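Side-chain contacts in aphrodisin (Mesocricetus auratus, PDB 1E5P), which acts as an aphrodisiac pheromone of the lipocalin family, eliciting copulatory behaviour in male hamsters, and probably binds small odorant molecules: residues P28-F33 with L144-C149; K40-M45 with G70-Q75; Q83-T88 with F93-N98. All coordinates share one frame; numbering follows the deposited sequence.

Contact 1: P28-F33 with L144-C149; sequences PLRFYF and LATDTC
Arg30 and Tyr32 both reach the hydroxyl of Thr146. Arg30 NH2 donates to Thr146 OG1 at 2.8 Å, and the bond is nearly straight, at 173°. OG1 lies at the edge of the guanidinium, within its plane. The same edge holds Tyr32 OH, which takes a hydrogen bond from Arg30 NE at 2.9 Å. A third bond, Tyr32 OH to Thr146 OG1 at 2.9 Å, closes the triangle. The guanidinium is thus gripped edge-on by two hydroxyls, which fixes its rotation, while Arg30 NH1 bonds the carbonyl of Ile23.

The Tyr32 side chain runs along 144-149 from root to tip. CB lies 3.8 Å from Asp147 OD1, with CG also near it. CD2 is next, 3.7 Å from Asp147 CG. CE2 has moved on to Thr146, 3.5 Å from its carbonyl O; CZ lies by that O too, and OH ends at OG1. The Tyr32 and Asp147 side chains run past one another head to tail; ring and carboxylate planes are 31° apart. This is where the C-terminal tail of a lipocalin lies on the outside of the barrel; here the Cys57-Cys149 disulfide ties it down. Asp147 CG stands anti to its own backbone N (chi1 -172°), which lays the carboxylate beside the root of the tyrosine. There OD1 forms a salt bridge with Arg34. Water 1 lies 2.8 Å from Asp147 OD2 and near Phe33 O.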
ATOM      1  N   PRO A  28      -8.122  -8.811   4.006  1.00 19.64           N
ATOM      2  CA  PRO A  28      -7.793  -7.826   5.016  1.00 19.52           C
ATOM      3  C   PRO A  28      -6.766  -6.787   4.592  1.00 19.20           C
ATOM      4  O   PRO A  28      -6.653  -5.777   5.300  1.00 20.60           O
ATOM      5  CB  PRO A  28      -7.184  -8.673   6.149  1.00 20.27           C
ATOM      6  CG  PRO A  28      -6.642  -9.899   5.475  1.00 21.25           C
ATOM      7  CD  PRO A  28      -7.592 -10.158   4.329  1.00 20.41           C
ATOM      8  N   LEU A  29      -6.024  -7.037   3.520  1.00 18.09           N
ATOM      9  CA  LEU A  29      -4.967  -6.102   3.088  1.00 17.96           C
ATOM     10  C   LEU A  29      -5.336  -5.341   1.826  1.00 16.78           C
ATOM     11  O   LEU A  29      -4.470  -4.730   1.201  1.00 16.79           O
ATOM     12  CB  LEU A  29      -3.645  -6.850   2.923  1.00 19.88           C
ATOM     13  CG  LEU A  29      -3.182  -7.661   4.161  1.00 20.58           C
ATOM     14  CD1 LEU A  29      -1.872  -8.346   3.854  1.00 22.45           C
ATOM     15  CD2 LEU A  29      -3.074  -6.732   5.373  1.00 20.62           C
ATOM     16  N   ARG A  30      -6.622  -5.385   1.460  1.00 15.74           N
ATOM     17  CA  ARG A  30      -7.092  -4.617   0.305  1.00 17.02           C
ATOM     18  C   ARG A  30      -7.513  -3.240   0.831  1.00 18.15           C
ATOM     19  O   ARG A  30      -8.583  -3.061   1.373  1.00 20.78           O
ATOM     20  CB  ARG A  30      -8.241  -5.309  -0.430  1.00 17.67           C
ATOM     21  CG  ARG A  30      -8.583  -4.577  -1.737  1.00 18.58           C
ATOM     22  CD  ARG A  30      -9.731  -5.305  -2.429  1.00 18.58           C
ATOM     23  NE  ARG A  30     -10.126  -4.701  -3.700  1.00 21.78           N
ATOM     24  CZ  ARG A  30      -9.738  -5.208  -4.881  1.00 23.34           C
ATOM     25  NH1 ARG A  30      -8.963  -6.279  -4.943  1.00 22.47           N
ATOM     26  NH2 ARG A  30     -10.158  -4.628  -6.011  1.00 24.75           N
ATOM     27  N   PHE A  31      -6.605  -2.281   0.699  1.00 18.41           N
ATOM     28  CA  PHE A  31      -6.937  -0.979   1.301  1.00 18.98           C
ATOM     29  C   PHE A  31      -6.839   0.121   0.264  1.00 18.22           C
ATOM     30  O   PHE A  31      -6.112   0.038  -0.735  1.00 18.77           O
ATOM     31  CB  PHE A  31      -6.064  -0.755   2.524  1.00 20.81           C
ATOM     32  CG  PHE A  31      -4.661  -0.417   2.062  1.00 22.58           C
ATOM     33  CD1 PHE A  31      -3.762  -1.371   1.642  1.00 25.27           C
ATOM     34  CD2 PHE A  31      -4.297   0.918   2.057  1.00 25.12           C
ATOM     35  CE1 PHE A  31      -2.498  -0.976   1.205  1.00 26.92           C
ATOM     36  CE2 PHE A  31      -3.042   1.311   1.640  0.50 25.87           C
ATOM     37  CZ  PHE A  31      -2.140   0.350   1.211  0.50 26.18           C
ATOM     38  N   TYR A  32      -7.665   1.122   0.549  1.00 16.28           N
ATOM     39  CA  TYR A  32      -7.845   2.243  -0.349  1.00 16.38           C
ATOM     40  C   TYR A  32      -7.305   3.520   0.315  1.00 16.10           C
ATOM     41  O   TYR A  32      -7.948   4.088   1.197  1.00 15.76           O
ATOM     42  CB  TYR A  32      -9.329   2.385  -0.689  1.00 16.67           C
ATOM     43  CG  TYR A  32      -9.974   1.100  -1.223  1.00 15.89           C
ATOM     44  CD1 TYR A  32     -10.542   0.154  -0.401  1.00 16.95           C
ATOM     45  CD2 TYR A  32      -9.935   0.876  -2.595  1.00 16.43           C
ATOM     46  CE1 TYR A  32     -11.107  -1.003  -0.944  1.00 18.39           C
ATOM     47  CE2 TYR A  32     -10.506  -0.263  -3.149  1.00 18.11           C
ATOM     48  CZ  TYR A  32     -11.069  -1.193  -2.310  1.00 18.96           C
ATOM     49  OH  TYR A  32     -11.631  -2.349  -2.834  1.00 20.93           O
ATOM     50  N   PHE A  33      -6.099   3.920  -0.129  1.00 16.44           N
ATOM     51  CA  PHE A  33      -5.530   5.139   0.453  1.00 16.73           C
ATOM     52  C   PHE A  33      -6.449   6.351   0.307  1.00 16.77           C
ATOM     53  O   PHE A  33      -7.230   6.461  -0.634  1.00 16.49           O
ATOM     54  CB  PHE A  33      -4.232   5.534  -0.286  1.00 18.16           C
ATOM     55  CG  PHE A  33      -2.942   4.965   0.166  1.00 21.71           C
ATOM     56  CD1 PHE A  33      -2.337   5.368   1.350  1.00 23.96           C
ATOM     57  CD2 PHE A  33      -2.261   4.057  -0.634  1.00 24.25           C
ATOM     58  CE1 PHE A  33      -1.119   4.853   1.737  1.00 24.19           C
ATOM     59  CE2 PHE A  33      -1.034   3.535  -0.252  1.00 24.76           C
ATOM     60  CZ  PHE A  33      -0.480   3.931   0.939  1.00 24.67           C
ATOM     61  N   LEU A 144      -7.968   0.537  -8.039  1.00 24.91           N
ATOM     62  CA  LEU A 144      -8.683   1.790  -8.335  1.00 26.63           C
ATOM     63  C   LEU A 144     -10.087   1.548  -8.841  1.00 26.79           C
ATOM     64  O   LEU A 144     -11.036   2.261  -8.485  1.00 25.73           O
ATOM     65  CB  LEU A 144      -7.833   2.555  -9.367  1.00 29.85           C
ATOM     66  CG  LEU A 144      -8.408   3.862  -9.876  1.00 33.00           C
ATOM     67  CD1 LEU A 144      -8.485   4.893  -8.753  1.00 34.96           C
ATOM     68  CD2 LEU A 144      -7.536   4.397 -11.010  1.00 33.50           C
ATOM     69  N   ALA A 145     -10.281   0.494  -9.631  1.00 27.22           N
ATOM     70  CA  ALA A 145     -11.557   0.123 -10.196  1.00 28.75           C
ATOM     71  C   ALA A 145     -12.636  -0.202  -9.177  1.00 28.09           C
ATOM     72  O   ALA A 145     -13.838  -0.158  -9.481  1.00 30.10           O
ATOM     73  CB  ALA A 145     -11.309  -1.105 -11.092  1.00 30.02           C
ATOM     74  N   THR A 146     -12.261  -0.560  -7.946  1.00 25.60           N
ATOM     75  CA  THR A 146     -13.251  -0.890  -6.937  1.00 23.50           C
ATOM     76  C   THR A 146     -13.179   0.069  -5.753  1.00 21.54           C
ATOM     77  O   THR A 146     -13.640  -0.284  -4.676  1.00 21.43           O
ATOM     78  CB  THR A 146     -13.113  -2.324  -6.402  1.00 24.41           C
ATOM     79  OG1 THR A 146     -11.871  -2.418  -5.687  1.00 25.93           O
ATOM     80  CG2 THR A 146     -13.110  -3.367  -7.511  1.00 25.24           C
ATOM     81  N   ASP A 147     -12.605   1.258  -5.945  1.00 22.04           N
ATOM     82  CA  ASP A 147     -12.521   2.222  -4.843  1.00 22.34           C
ATOM     83  C   ASP A 147     -13.875   2.931  -4.771  1.00 22.91           C
ATOM     84  O   ASP A 147     -14.073   3.946  -5.463  1.00 25.28           O
ATOM     85  CB  ASP A 147     -11.388   3.211  -5.071  1.00 24.02           C
ATOM     86  CG  ASP A 147     -11.138   4.113  -3.865  1.00 24.15           C
ATOM     87  OD1 ASP A 147     -11.925   4.090  -2.910  1.00 25.22           O
ATOM     88  OD2 ASP A 147     -10.129   4.845  -3.920  1.00 25.91           O
ATOM     89  N   THR A 148     -14.770   2.396  -3.959  1.00 21.18           N
ATOM     90  CA  THR A 148     -16.128   2.929  -3.899  1.00 22.39           C
ATOM     91  C   THR A 148     -16.480   3.685  -2.649  1.00 22.81           C
ATOM     92  O   THR A 148     -17.598   4.196  -2.530  1.00 23.69           O
ATOM     93  CB  THR A 148     -17.124   1.726  -4.027  1.00 22.78           C
ATOM     94  OG1 THR A 148     -16.872   0.880  -2.891  1.00 23.20           O
ATOM     95  CG2 THR A 148     -16.907   0.925  -5.289  1.00 25.16           C
ATOM     96  N   CYS A 149     -15.577   3.780  -1.665  1.00 22.37           N
ATOM     97  CA  CYS A 149     -15.926   4.491  -0.425  1.00 21.46           C
ATOM     98  C   CYS A 149     -15.851   6.002  -0.611  1.00 22.17           C
ATOM     99  O   CYS A 149     -15.293   6.501  -1.593  1.00 21.76           O
ATOM    100  CB  CYS A 149     -14.971   4.020   0.679  1.00 22.02           C
ATOM    101  SG  CYS A 149     -15.163   2.276   1.139  1.00 22.44           S
TER
HETATM  102  O   HOH W   1      -7.707   4.678  -2.591  1.00 27.19           O

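Contact 2: K40-M45 with G70-Q75; sequences KNCSEM and GTYETQ. Unlike the reference sequence in segment 70-75: Glu73 (reference Gln).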
ATOM      1  N   LYS A  40       7.802  15.109  11.851  1.00 26.21           N
ATOM      2  CA  LYS A  40       9.201  14.968  12.275  1.00 28.84           C
ATOM      3  C   LYS A  40      10.048  14.455  11.112  1.00 29.17           C
ATOM      4  O   LYS A  40      10.679  13.393  11.197  1.00 28.93           O
ATOM      5  CB  LYS A  40       9.268  13.996  13.442  1.00 29.88           C
ATOM      6  CG  LYS A  40       8.416  14.479  14.602  1.00 33.66           C
ATOM      7  CD  LYS A  40       8.302  13.487  15.736  1.00 35.33           C
ATOM      8  N   ASN A  41      10.212  15.218  10.021  1.00 30.44           N
ATOM      9  CA  ASN A  41      10.939  14.858   8.795  1.00 32.51           C
ATOM     10  C   ASN A  41      10.521  13.450   8.339  1.00 31.90           C
ATOM     11  O   ASN A  41      11.359  12.616   7.955  0.50 31.84           O
ATOM     12  CB  ASN A  41      12.448  14.886   9.061  1.00 35.96           C
ATOM     13  CG  ASN A  41      13.277  14.700   7.793  1.00 39.15           C
ATOM     14  ND2 ASN A  41      12.711  14.837   6.612  0.50 39.72           N
ATOM     15  N   CYS A  42       9.244  13.215   8.284  1.00 31.09           N
ATOM     16  CA  CYS A  42       8.525  12.023   7.965  1.00 29.31           C
ATOM     17  C   CYS A  42       8.982  10.794   8.737  1.00 28.24           C
ATOM     18  O   CYS A  42       8.774   9.657   8.260  1.00 29.46           O
ATOM     19  CB  CYS A  42       8.274  11.712   6.490  1.00 29.42           C
ATOM     20  SG  CYS A  42       6.646  10.943   6.181  1.00 29.71           S
ATOM     21  N   SER A  43       9.476  10.938   9.971  1.00 25.92           N
ATOM     22  CA  SER A  43       9.820   9.774  10.790  1.00 25.22           C
ATOM     23  C   SER A  43       8.560   9.149  11.395  1.00 23.79           C
ATOM     24  O   SER A  43       8.583   8.034  11.932  1.00 23.62           O
ATOM     25  CB  SER A  43      10.816  10.116  11.880  1.00 27.88           C
ATOM     26  OG  SER A  43      10.236  10.958  12.847  1.00 29.87           O
ATOM     27  N   GLU A  44       7.461   9.885  11.355  1.00 22.61           N
ATOM     28  CA  GLU A  44       6.147   9.332  11.751  1.00 22.98           C
ATOM     29  C   GLU A  44       5.257   9.568  10.518  1.00 24.38           C
ATOM     30  O   GLU A  44       5.214  10.723  10.070  1.00 24.78           O
ATOM     31  CB  GLU A  44       5.582   9.976  12.985  1.00 26.85           C
ATOM     32  CG  GLU A  44       6.112   9.472  14.313  1.00 31.41           C
ATOM     33  CD  GLU A  44       5.545  10.348  15.450  1.00 35.25           C
ATOM     34  OE1 GLU A  44       4.714  11.222  15.147  0.50 36.14           O
ATOM     35  OE2 GLU A  44       5.967  10.137  16.593  0.50 36.84           O
HETATM   36  N   MSE A  45       4.616   8.556   9.949  1.00 24.66           N
HETATM   37  CA  MSE A  45       3.850   8.730   8.689  1.00 26.74           C
HETATM   38  C   MSE A  45       2.426   8.257   9.004  1.00 26.91           C
HETATM   39  O   MSE A  45       2.273   7.048   9.183  1.00 28.64           O
HETATM   40  CB  MSE A  45       4.431   7.934   7.510  1.00 31.80           C
HETATM   41  CG  MSE A  45       3.599   7.656   6.290  1.00 38.63           C
HETATM   42 SE   MSE A  45       4.265   6.863   4.784  1.00 45.41          SE
HETATM   43  CE  MSE A  45       5.726   6.105   5.473  1.00 45.13           C
ATOM     44  N   GLY A  70      15.608   2.191   7.940  1.00 19.61           N
ATOM     45  CA  GLY A  70      14.951   2.923   6.884  1.00 21.14           C
ATOM     46  C   GLY A  70      13.580   2.394   6.486  1.00 20.90           C
ATOM     47  O   GLY A  70      13.008   2.816   5.454  1.00 22.28           O
ATOM     48  N   THR A  71      13.077   1.461   7.273  1.00 19.09           N
ATOM     49  CA  THR A  71      11.721   0.954   7.032  1.00 19.36           C
ATOM     50  C   THR A  71      10.769   1.593   8.051  1.00 19.52           C
ATOM     51  O   THR A  71      11.181   2.105   9.094  1.00 19.55           O
ATOM     52  CB  THR A  71      11.615  -0.562   7.176  1.00 20.40           C
ATOM     53  OG1 THR A  71      11.836  -0.968   8.552  1.00 20.95           O
ATOM     54  CG2 THR A  71      12.592  -1.300   6.281  1.00 21.96           C
ATOM     55  N   TYR A  72       9.481   1.521   7.733  1.00 17.89           N
ATOM     56  CA  TYR A  72       8.425   1.960   8.613  1.00 17.96           C
ATOM     57  C   TYR A  72       7.689   0.709   9.157  1.00 17.85           C
ATOM     58  O   TYR A  72       7.525  -0.254   8.401  1.00 19.76           O
ATOM     59  CB  TYR A  72       7.376   2.789   7.892  1.00 17.74           C
ATOM     60  CG  TYR A  72       7.844   4.170   7.468  1.00 18.42           C
ATOM     61  CD1 TYR A  72       8.481   4.330   6.255  1.00 20.36           C
ATOM     62  CD2 TYR A  72       7.650   5.259   8.309  1.00 20.03           C
ATOM     63  CE1 TYR A  72       8.936   5.592   5.858  1.00 22.01           C
ATOM     64  CE2 TYR A  72       8.091   6.514   7.908  1.00 21.36           C
ATOM     65  CZ  TYR A  72       8.728   6.667   6.706  1.00 22.66           C
ATOM     66  OH  TYR A  72       9.139   7.926   6.323  1.00 24.98           O
ATOM     67  N   GLU A  73       7.338   0.734  10.413  1.00 16.76           N
ATOM     68  CA  GLU A  73       6.554  -0.319  11.029  1.00 17.83           C
ATOM     69  C   GLU A  73       5.213   0.240  11.486  1.00 19.17           C
ATOM     70  O   GLU A  73       5.113   1.345  12.007  1.00 19.58           O
ATOM     71  CB  GLU A  73       7.292  -0.965  12.208  1.00 20.34           C
ATOM     72  CG  GLU A  73       8.554  -1.669  11.745  1.00 20.12           C
ATOM     73  CD  GLU A  73       9.267  -2.476  12.806  1.00 19.95           C
ATOM     74  OE1 GLU A  73       8.793  -2.510  13.974  0.50 17.55           O
ATOM     75  OE2 GLU A  73      10.302  -3.064  12.427  0.50 15.67           O
ATOM     76  N   THR A  74       4.151  -0.523  11.251  1.00 19.41           N
ATOM     77  CA  THR A  74       2.806  -0.181  11.661  1.00 20.25           C
ATOM     78  C   THR A  74       2.015  -1.458  11.991  1.00 18.54           C
ATOM     79  O   THR A  74       2.235  -2.504  11.387  1.00 19.23           O
ATOM     80  CB  THR A  74       2.030   0.686  10.656  1.00 27.46           C
ATOM     81  OG1 THR A  74       0.873   1.250  11.347  1.00 32.76           O
ATOM     82  CG2 THR A  74       1.535  -0.132   9.482  1.00 28.65           C
ATOM     83  N   GLN A  75       1.142  -1.347  12.988  1.00 17.80           N
ATOM     84  CA  GLN A  75       0.295  -2.471  13.368  1.00 18.78           C
ATOM     85  C   GLN A  75      -1.054  -2.302  12.678  1.00 19.75           C
ATOM     86  O   GLN A  75      -1.739  -1.293  12.864  1.00 19.74           O
ATOM     87  CB  GLN A  75       0.110  -2.538  14.901  1.00 23.39           C
ATOM     88  CG  GLN A  75       1.390  -3.034  15.568  1.00 30.44           C
ATOM     89  CD  GLN A  75       1.185  -3.602  16.955  1.00 34.81           C
ATOM     90  OE1 GLN A  75       0.554  -4.641  17.125  0.50 35.47           O
ATOM     91  NE2 GLN A  75       1.753  -2.907  17.938  0.50 36.47           N
TER
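Tyr72 meets the 40-45 segment with its hydroxyl and with one ring face. OH donates a hydrogen bond to Cys42 O at 2.6 Å. The acceptor sits at the ring edge, near the ring plane. The hydroxyl is tilted 26° out of the carbonyl plane. Cys42 CB and SG each stay 3.9 Å from Tyr72 OH, and SG is in the disulfide with Cys38.

Met45, a selenomethionine, comes over the ring face. Its first two torsions are extended, with CG anti to the backbone N (chi1 162°). The chain bends back at chi3, which puts CE over the ring; its exact place is doubtful, since it is modelled too close. SE stands farther above the same face, 4.8 Å from the ring centroid, as a Met-aromatic contact. Met45 CB lies 3.9 Å from Tyr72 CE2. The hydroxyl bond anchors the tip of the ring, with Met45 lying over one face.

Ser43 and Glu44 form a classic beta bulge opposite Tyr39, where strand 44-53 begins. The contact reaches across strand 56-66, in the wall of the lipocalin barrel. The Tyr72 ring also meets the rings of Phe3 and of Phe82 on strand 79-87.

Contact 3: Q83-T88 with F93-N98; sequences QPLYIT and FFTNKN
Gln83 and Thr95 form an antiparallel hydrogen-bonded pair, with Thr95 N to Gln83 O at 2.9 Å, and beyond it a classic beta bulge sets Leu85 and Tyr86 together opposite Phe93. Phe93 O takes both bulge amides, Leu85 N at 2.6 Å and Tyr86 N at 3.3 Å.

Tyr86 and Phe93 run alongside each other in one direction. Their rings meet obliquely, planes at 45°, with Tyr86 CD2 3.8 Å from Phe93 CD1. Gln83 CG lies against Thr95 CG2 at 3.7 Å. That methyl lies between the backbone N and the carbonyl carbon of Thr95, which brings it over to the Gln83 chain. Leu85 reaches nearly perpendicularly across Thr95, its CD2 3.9 Å from Thr95 CG2. Replacing Leu85 by an alanine removes CG and both methyls, and would probably leave Thr95 CB and CG2 without this apolar neighbour. Pro84 and Phe94 diverge, but Pro84 CG still lies 4.3 Å from Phe94 CE1.

The segments belong to the beta hairpin of strands 79-87 and 91-99 in the lipocalin barrel. Helix 120-132 packs on one face, where Phe129 meets Leu85 and Tyr86, and Ile125 meets Tyr86 and Phe93. Strand 105-113 pairs with the other edge of strand 91-99.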
ATOM      1  N   GLN A  83       8.238   0.277   3.034  1.00 19.71           N
ATOM      2  CA  GLN A  83       9.090   1.438   2.662  1.00 23.55           C
ATOM      3  C   GLN A  83       8.863   1.753   1.204  1.00 23.48           C
ATOM      4  O   GLN A  83       8.471   0.892   0.432  1.00 21.57           O
ATOM      5  CB  GLN A  83      10.543   1.120   2.972  1.00 29.85           C
ATOM      6  CG  GLN A  83      11.158  -0.019   2.179  1.00 35.12           C
ATOM      7  CD  GLN A  83      12.650  -0.141   2.467  1.00 38.65           C
ATOM      8  OE1 GLN A  83      13.404   0.826   2.379  1.00 42.04           O
ATOM      9  NE2 GLN A  83      13.070  -1.343   2.820  1.00 39.73           N
ATOM     10  N   PRO A  84       9.083   3.008   0.817  1.00 25.12           N
ATOM     11  CA  PRO A  84       8.965   3.387  -0.565  1.00 25.54           C
ATOM     12  C   PRO A  84      10.060   2.698  -1.380  1.00 25.61           C
ATOM     13  O   PRO A  84      11.215   2.633  -0.907  1.00 27.85           O
ATOM     14  CB  PRO A  84       9.244   4.897  -0.553  1.00 26.46           C
ATOM     15  CG  PRO A  84       8.965   5.331   0.852  1.00 26.35           C
ATOM     16  CD  PRO A  84       9.359   4.163   1.721  1.00 25.71           C
ATOM     17  N   LEU A  85       9.732   2.182  -2.539  1.00 24.87           N
ATOM     18  CA  LEU A  85      10.722   1.631  -3.467  1.00 25.50           C
ATOM     19  C   LEU A  85      11.103   2.724  -4.483  1.00 25.82           C
ATOM     20  O   LEU A  85      12.245   2.753  -4.962  1.00 27.09           O
ATOM     21  CB  LEU A  85      10.126   0.497  -4.296  1.00 25.47           C
ATOM     22  CG  LEU A  85       9.866  -0.843  -3.600  1.00 27.55           C
ATOM     23  CD1 LEU A  85       8.941  -1.721  -4.440  1.00 27.44           C
ATOM     24  CD2 LEU A  85      11.165  -1.572  -3.318  1.00 28.38           C
ATOM     25  N   TYR A  86      10.130   3.569  -4.798  1.00 24.30           N
ATOM     26  CA  TYR A  86      10.333   4.608  -5.817  1.00 24.27           C
ATOM     27  C   TYR A  86       9.251   5.656  -5.713  1.00 23.71           C
ATOM     28  O   TYR A  86       8.057   5.380  -5.627  1.00 22.47           O
ATOM     29  CB  TYR A  86      10.301   3.927  -7.210  1.00 24.41           C
ATOM     30  CG  TYR A  86      10.466   4.921  -8.350  1.00 26.06           C
ATOM     31  CD1 TYR A  86      11.618   5.686  -8.442  1.00 28.26           C
ATOM     32  CD2 TYR A  86       9.474   5.095  -9.301  1.00 27.35           C
ATOM     33  CE1 TYR A  86      11.776   6.603  -9.479  1.00 29.43           C
ATOM     34  CE2 TYR A  86       9.627   6.011 -10.336  1.00 28.57           C
ATOM     35  CZ  TYR A  86      10.780   6.760 -10.410  1.00 29.49           C
ATOM     36  OH  TYR A  86      10.943   7.678 -11.435  1.00 31.13           O
ATOM     37  N   ILE A  87       9.654   6.943  -5.723  1.00 24.65           N
ATOM     38  CA  ILE A  87       8.699   8.018  -5.586  1.00 26.97           C
ATOM     39  C   ILE A  87       8.791   9.004  -6.751  1.00 28.16           C
ATOM     40  O   ILE A  87       9.908   9.340  -7.158  1.00 27.81           O
ATOM     41  CB  ILE A  87       8.966   8.820  -4.286  1.00 30.43           C
ATOM     42  CG1 ILE A  87       9.056   7.913  -3.067  1.00 32.39           C
ATOM     43  CG2 ILE A  87       7.867   9.862  -4.086  1.00 31.96           C
ATOM     44  CD1 ILE A  87       9.591   8.544  -1.803  1.00 32.45           C
ATOM     45  N   THR A  88       7.659   9.411  -7.261  1.00 29.81           N
ATOM     46  CA  THR A  88       7.523  10.420  -8.290  1.00 32.91           C
ATOM     47  C   THR A  88       6.498  11.436  -7.750  1.00 34.21           C
ATOM     48  O   THR A  88       5.947  11.186  -6.672  1.00 34.20           O
ATOM     49  CB  THR A  88       7.061   9.980  -9.665  1.00 33.64           C
ATOM     50  OG1 THR A  88       5.675   9.643  -9.667  1.00 33.27           O
ATOM     51  CG2 THR A  88       7.855   8.813 -10.221  1.00 34.36           C
ATOM     52  N   PHE A  93       5.623   3.924  -5.206  1.00 19.58           N
ATOM     53  CA  PHE A  93       5.643   2.444  -5.242  1.00 19.02           C
ATOM     54  C   PHE A  93       6.192   1.993  -3.890  1.00 19.31           C
ATOM     55  O   PHE A  93       7.339   2.368  -3.550  1.00 20.69           O
ATOM     56  CB  PHE A  93       6.612   1.955  -6.344  1.00 18.37           C
ATOM     57  CG  PHE A  93       6.133   2.289  -7.733  1.00 18.57           C
ATOM     58  CD1 PHE A  93       6.213   3.587  -8.209  1.00 19.93           C
ATOM     59  CD2 PHE A  93       5.639   1.289  -8.558  1.00 20.90           C
ATOM     60  CE1 PHE A  93       5.781   3.900  -9.495  1.00 21.82           C
ATOM     61  CE2 PHE A  93       5.203   1.603  -9.833  1.00 21.49           C
ATOM     62  CZ  PHE A  93       5.276   2.896 -10.295  1.00 21.09           C
ATOM     63  N   PHE A  94       5.413   1.291  -3.083  1.00 19.20           N
ATOM     64  CA  PHE A  94       5.864   0.823  -1.784  1.00 19.42           C
ATOM     65  C   PHE A  94       6.024  -0.718  -1.768  1.00 20.12           C
ATOM     66  O   PHE A  94       5.298  -1.398  -2.499  1.00 20.62           O
ATOM     67  CB  PHE A  94       4.733   1.005  -0.730  1.00 20.88           C
ATOM     68  CG  PHE A  94       4.381   2.382  -0.295  1.00 21.38           C
ATOM     69  CD1 PHE A  94       5.144   3.005   0.704  1.00 23.04           C
ATOM     70  CD2 PHE A  94       3.288   3.055  -0.809  1.00 20.48           C
ATOM     71  CE1 PHE A  94       4.809   4.282   1.138  1.00 22.62           C
ATOM     72  CE2 PHE A  94       2.949   4.324  -0.376  1.00 21.35           C
ATOM     73  CZ  PHE A  94       3.709   4.931   0.611  1.00 22.15           C
ATOM     74  N   THR A  95       6.931  -1.192  -0.941  1.00 18.80           N
ATOM     75  CA  THR A  95       7.013  -2.634  -0.666  1.00 19.72           C
ATOM     76  C   THR A  95       6.477  -2.792   0.761  1.00 19.80           C
ATOM     77  O   THR A  95       6.689  -1.880   1.599  1.00 19.98           O
ATOM     78  CB  THR A  95       8.423  -3.186  -0.817  1.00 24.25           C
ATOM     79  OG1 THR A  95       8.446  -4.561  -0.415  1.00 28.41           O
ATOM     80  CG2 THR A  95       9.432  -2.442   0.047  1.00 23.80           C
ATOM     81  N   ASN A  96       5.709  -3.830   1.048  1.00 19.75           N
ATOM     82  CA  ASN A  96       5.236  -4.053   2.427  1.00 19.04           C
ATOM     83  C   ASN A  96       5.308  -5.566   2.709  1.00 20.42           C
ATOM     84  O   ASN A  96       5.070  -6.360   1.784  1.00 21.57           O
ATOM     85  CB  ASN A  96       3.799  -3.635   2.663  1.00 17.98           C
ATOM     86  CG  ASN A  96       3.279  -3.905   4.061  1.00 18.75           C
ATOM     87  OD1 ASN A  96       2.199  -4.487   4.285  1.00 24.27           O
ATOM     88  ND2 ASN A  96       4.006  -3.466   5.069  1.00 16.76           N
ATOM     89  N   LYS A  97       5.742  -5.880   3.874  1.00 18.59           N
ATOM     90  CA  LYS A  97       5.720  -7.254   4.383  1.00 19.08           C
ATOM     91  C   LYS A  97       4.802  -7.332   5.601  1.00 18.71           C
ATOM     92  O   LYS A  97       4.989  -6.603   6.586  1.00 18.90           O
ATOM     93  CB  LYS A  97       7.134  -7.683   4.788  1.00 21.74           C
ATOM     94  CG  LYS A  97       8.073  -7.891   3.592  1.00 25.98           C
ATOM     95  CD  LYS A  97       9.505  -8.192   4.033  0.50 26.49           C
ATOM     96  CE  LYS A  97      10.514  -8.253   2.889  0.50 27.50           C
ATOM     97  N   ASN A  98       3.716  -8.066   5.476  1.00 17.19           N
ATOM     98  CA  ASN A  98       2.719  -8.197   6.548  1.00 16.49           C
ATOM     99  C   ASN A  98       2.866  -9.530   7.253  1.00 17.08           C
ATOM    100  O   ASN A  98       3.009 -10.542   6.545  1.00 18.30           O
ATOM    101  CB  ASN A  98       1.307  -8.071   5.945  1.00 17.04           C
ATOM    102  CG  ASN A  98       0.209  -8.367   6.931  1.00 17.10           C
ATOM    103  OD1 ASN A  98      -0.261  -9.519   6.997  1.00 17.87           O
ATOM    104  ND2 ASN A  98      -0.223  -7.390   7.731  1.00 16.46           N
TER

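In the fold
All three contacts reach the same curled antiparallel sheet. Contact 2 is buried, whereas contacts 1 and 3 are partly buried. Contact 1 is mostly polar and fastens the C-terminal tail to the barrel. Contact 2 is an aromatic contact with one hydroxyl bond, and contact 3 combines backbone pairing with apolar packing. Contacts 2 and 3 lie within the loop closed by contact 1, whose centre is about 22 Å from that of contact 2 and about 17 Å from that of contact 3. Contacts 1 and 3 touch, through Phe33 and Phe94 and through Leu29 and Asn98. Contacts 2 and 3 touch through Thr71, in the loop before strand 72-75, and Gln83 on neighbouring strand 79-87.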